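Local coordinates for Lmo0794 protein (PDB 3EW7) that is of unknown function but probably binds NAD or NADP through a Rossmann-type domain and may act as an oxidoreductase, at residues R15-H25 against E188-E199. The protein carries 3 engineered substitutions. Numbering follows the deposited sequence.
Sequences RILEEAKNRGH and EDYAIAVLDEIE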
# COMPACT_ATOMS: atom_id res chain seq x y z
N ARG A 15 6.55 3.63 7.65
CA ARG A 15 6.29 5.04 7.93
C ARG A 15 4.84 5.33 7.63
O ARG A 15 4.15 5.94 8.43
CB ARG A 15 7.15 5.97 7.07
CG ARG A 15 8.42 5.35 6.50
CD ARG A 15 9.62 5.44 7.43
NE ARG A 15 9.35 6.21 8.65
CZ ARG A 15 9.24 5.68 9.86
NH1 ARG A 15 9.37 4.37 10.03
NH2 ARG A 15 9.00 6.47 10.90
N ILE A 16 4.38 4.89 6.46
CA ILE A 16 3.01 5.11 6.09
C ILE A 16 2.14 4.80 7.29
O ILE A 16 1.18 5.51 7.59
CB ILE A 16 2.60 4.24 4.90
CG1 ILE A 16 3.33 4.74 3.65
CG2 ILE A 16 1.09 4.28 4.72
CD1 ILE A 16 2.89 4.08 2.36
N LEU A 17 2.50 3.75 8.01
CA LEU A 17 1.74 3.37 9.19
C LEU A 17 1.91 4.40 10.29
O LEU A 17 0.91 4.86 10.86
CB LEU A 17 2.16 1.99 9.69
CG LEU A 17 1.47 1.55 10.99
CD1 LEU A 17 1.16 0.06 10.97
CD2 LEU A 17 2.36 1.92 12.17
N GLU A 18 3.15 4.76 10.60
CA GLU A 18 3.40 5.76 11.64
C GLU A 18 2.62 7.04 11.37
O GLU A 18 1.82 7.47 12.19
CB GLU A 18 4.90 6.10 11.75
CG GLU A 18 5.73 5.10 12.56
CD GLU A 18 5.11 4.79 13.93
OE1 GLU A 18 4.79 5.75 14.68
OE2 GLU A 18 4.94 3.59 14.25
N GLU A 19 2.88 7.63 10.20
CA GLU A 19 2.22 8.85 9.74
C GLU A 19 0.70 8.73 9.89
O GLU A 19 0.03 9.68 10.32
CB GLU A 19 2.57 9.11 8.27
CG GLU A 19 2.03 10.40 7.69
CD GLU A 19 2.58 11.62 8.38
OE1 GLU A 19 3.77 11.59 8.76
OE2 GLU A 19 1.85 12.62 8.54
N ALA A 20 0.17 7.57 9.54
CA ALA A 20 -1.26 7.36 9.65
C ALA A 20 -1.71 7.41 11.12
O ALA A 20 -2.61 8.18 11.48
CB ALA A 20 -1.63 6.03 9.03
N LYS A 21 -1.07 6.59 11.95
CA LYS A 21 -1.38 6.53 13.37
C LYS A 21 -1.27 7.92 13.99
O LYS A 21 -2.14 8.34 14.76
CB LYS A 21 -0.38 5.59 14.07
CG LYS A 21 -0.56 5.45 15.58
CD LYS A 21 0.80 5.20 16.26
CE LYS A 21 0.69 4.93 17.76
NZ LYS A 21 0.72 3.46 18.08
N ASN A 22 -0.20 8.63 13.64
CA ASN A 22 0.05 9.96 14.17
C ASN A 22 -1.00 10.95 13.73
O ASN A 22 -1.27 11.92 14.44
CB ASN A 22 1.44 10.45 13.75
CG ASN A 22 2.56 9.65 14.39
OD1 ASN A 22 2.43 9.16 15.52
ND2 ASN A 22 3.67 9.51 13.68
N ARG A 23 -1.59 10.74 12.56
CA ARG A 23 -2.62 11.67 12.11
C ARG A 23 -3.97 11.31 12.74
O ARG A 23 -5.01 11.85 12.36
CB ARG A 23 -2.67 11.74 10.58
CG ARG A 23 -1.89 12.94 10.08
CD ARG A 23 -1.06 12.69 8.85
NE ARG A 23 -1.69 13.26 7.66
CZ ARG A 23 -1.03 13.82 6.65
NH1 ARG A 23 0.29 13.91 6.66
NH2 ARG A 23 -1.71 14.28 5.60
N GLY A 24 -3.93 10.39 13.70
CA GLY A 24 -5.12 9.99 14.43
C GLY A 24 -6.04 8.92 13.90
O GLY A 24 -7.19 8.82 14.36
N HIS A 25 -5.57 8.11 12.96
CA HIS A 25 -6.40 7.06 12.37
C HIS A 25 -6.28 5.68 13.03
O HIS A 25 -5.29 5.40 13.69
CB HIS A 25 -6.07 6.91 10.89
CG HIS A 25 -6.37 8.12 10.09
ND1 HIS A 25 -5.41 9.03 9.72
CD2 HIS A 25 -7.54 8.60 9.61
CE1 HIS A 25 -5.97 10.01 9.04
NE2 HIS A 25 -7.27 9.77 8.96
N GLU A 188 9.78 9.41 4.95
CA GLU A 188 8.74 10.02 5.77
C GLU A 188 8.00 11.11 5.00
O GLU A 188 6.84 11.38 5.28
CB GLU A 188 9.33 10.57 7.08
CG GLU A 188 10.84 10.77 7.10
CD GLU A 188 11.64 9.47 7.20
OE1 GLU A 188 12.56 9.24 6.37
OE2 GLU A 188 11.35 8.67 8.12
N ASP A 189 8.66 11.72 4.02
CA ASP A 189 7.99 12.75 3.22
C ASP A 189 6.97 12.06 2.33
O ASP A 189 5.87 12.56 2.12
CB ASP A 189 8.98 13.52 2.33
CG ASP A 189 9.94 14.39 3.13
OD1 ASP A 189 9.50 15.05 4.10
OD2 ASP A 189 11.14 14.43 2.76
N TYR A 190 7.36 10.89 1.82
CA TYR A 190 6.52 10.09 0.94
C TYR A 190 5.29 9.65 1.72
O TYR A 190 4.18 9.62 1.18
CB TYR A 190 7.32 8.88 0.43
CG TYR A 190 6.68 8.11 -0.71
CD1 TYR A 190 6.16 8.78 -1.82
CD2 TYR A 190 6.59 6.72 -0.68
CE1 TYR A 190 5.56 8.08 -2.88
CE2 TYR A 190 6.01 6.01 -1.73
CZ TYR A 190 5.49 6.70 -2.82
OH TYR A 190 4.90 6.00 -3.84
N ALA A 191 5.48 9.31 2.99
CA ALA A 191 4.36 8.90 3.84
C ALA A 191 3.38 10.05 4.03
O ALA A 191 2.17 9.85 4.09
CB ALA A 191 4.87 8.43 5.19
N ILE A 192 3.91 11.26 4.13
CA ILE A 192 3.09 12.46 4.30
C ILE A 192 2.23 12.69 3.06
O ILE A 192 1.07 13.05 3.16
CB ILE A 192 3.97 13.68 4.58
CG1 ILE A 192 4.49 13.61 6.02
CG2 ILE A 192 3.19 14.97 4.30
CD1 ILE A 192 5.74 14.43 6.27
N ALA A 193 2.83 12.48 1.89
CA ALA A 193 2.12 12.63 0.64
C ALA A 193 1.05 11.55 0.61
O ALA A 193 -0.12 11.85 0.41
CB ALA A 193 3.08 12.45 -0.54
N VAL A 194 1.46 10.30 0.82
CA VAL A 194 0.52 9.17 0.81
C VAL A 194 -0.70 9.48 1.67
O VAL A 194 -1.84 9.39 1.21
CB VAL A 194 1.20 7.85 1.29
CG1 VAL A 194 0.15 6.80 1.61
CG2 VAL A 194 2.12 7.30 0.20
N LEU A 195 -0.49 9.87 2.92
CA LEU A 195 -1.60 10.18 3.79
C LEU A 195 -2.38 11.44 3.40
O LEU A 195 -3.54 11.59 3.80
CB LEU A 195 -1.13 10.27 5.23
CG LEU A 195 -1.48 8.93 5.86
CD1 LEU A 195 -0.26 8.04 5.92
CD2 LEU A 195 -2.07 9.17 7.23
N ASP A 196 -1.77 12.34 2.63
CA ASP A 196 -2.46 13.53 2.17
C ASP A 196 -3.54 13.08 1.17
O ASP A 196 -4.70 13.48 1.28
CB ASP A 196 -1.51 14.51 1.47
CG ASP A 196 -0.76 15.39 2.45
OD1 ASP A 196 -1.28 15.59 3.57
OD2 ASP A 196 0.33 15.90 2.10
N GLU A 197 -3.10 12.25 0.23
CA GLU A 197 -3.95 11.71 -0.81
C GLU A 197 -5.13 10.89 -0.20
O GLU A 197 -6.21 10.84 -0.79
CB GLU A 197 -3.13 10.84 -1.77
CG GLU A 197 -3.94 10.26 -2.90
CD GLU A 197 -4.74 11.33 -3.63
OE1 GLU A 197 -4.32 12.51 -3.62
OE2 GLU A 197 -5.78 10.98 -4.22
N ILE A 198 -4.93 10.29 0.99
CA ILE A 198 -5.94 9.49 1.66
C ILE A 198 -7.02 10.38 2.32
O ILE A 198 -8.24 10.08 2.27
CB ILE A 198 -5.29 8.62 2.72
CG1 ILE A 198 -4.51 7.48 2.09
CG2 ILE A 198 -6.32 8.10 3.68
CD1 ILE A 198 -3.81 6.56 3.06
N GLU A 199 -6.57 11.48 2.91
CA GLU A 199 -7.45 12.45 3.57
C GLU A 199 -8.13 13.44 2.60
O GLU A 199 -9.29 13.86 2.77
CB GLU A 199 -6.60 13.20 4.62
CG GLU A 199 -5.94 12.34 5.74
CD GLU A 199 -5.23 13.16 6.83
OE1 GLU A 199 -4.53 14.15 6.52
OE2 GLU A 199 -5.33 12.80 8.02
O HOH W 1 6.12 10.95 7.87
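Ile16 and Leu195 form the apolar centre where the helix segments 15-22 and 188-199 cross at -56°, their axes 8.5 Å apart. Ile16 lies closest by backbone to Ala191, whose small side chain probably helps the helices approach: the two CA atoms are 4.6 Å apart. With CG1 of Ile16 anti to the carbonyl carbon (chi1 -70°), its CD1 runs on to meet CG1 of Val194 at 3.9 Å, the two side chains crossing at about a right angle. Leu195 spreads its branches over the next turn of the partner helix, CD1 beside Ile16 and the CB-CG part of Glu19, CD2 against CB of Ala20.

Farther out from this centre, CB of Leu195 sits 3.8 Å from CZ of Arg23, over the middle of one guanidinium face. The edge of that group is taken up by acids. NE and NH2, the side-on pair of the arginine, both donate to OE1 of Glu199, which they meet from above one face of its carboxylate; NH2 also forms a salt bridge with OD1 of Asp196, modelled implausibly short, and NH1 reaches back to OE2 of Glu19 in a bond of 2.8 Å. Together these carboxylates and Leu195 would hold the guanidinium in place, and its positive charge probably eases the proximity of the acids. Glu19, its CG anti to the backbone N (chi1 -176°), brings its carboxylate against CG1 of Ile192, the side chains crossing at a slant, and a water links its OE1 to the carbonyl O of Glu188. At one end of the interface OE2 of Glu199 lies at the CE1 edge of the His25 ring; at the other, NE of Arg15 pairs with OE2 of Glu188 at 3.2 Å.

Both helices pack on one face of the parallel Rossmann-type sheet, where Ile16 rests on Val66 and Val101, and Ile198 on Ile3, Val64 and Val66; the contact therefore joins the first long helix of the fold to its last over the central strands.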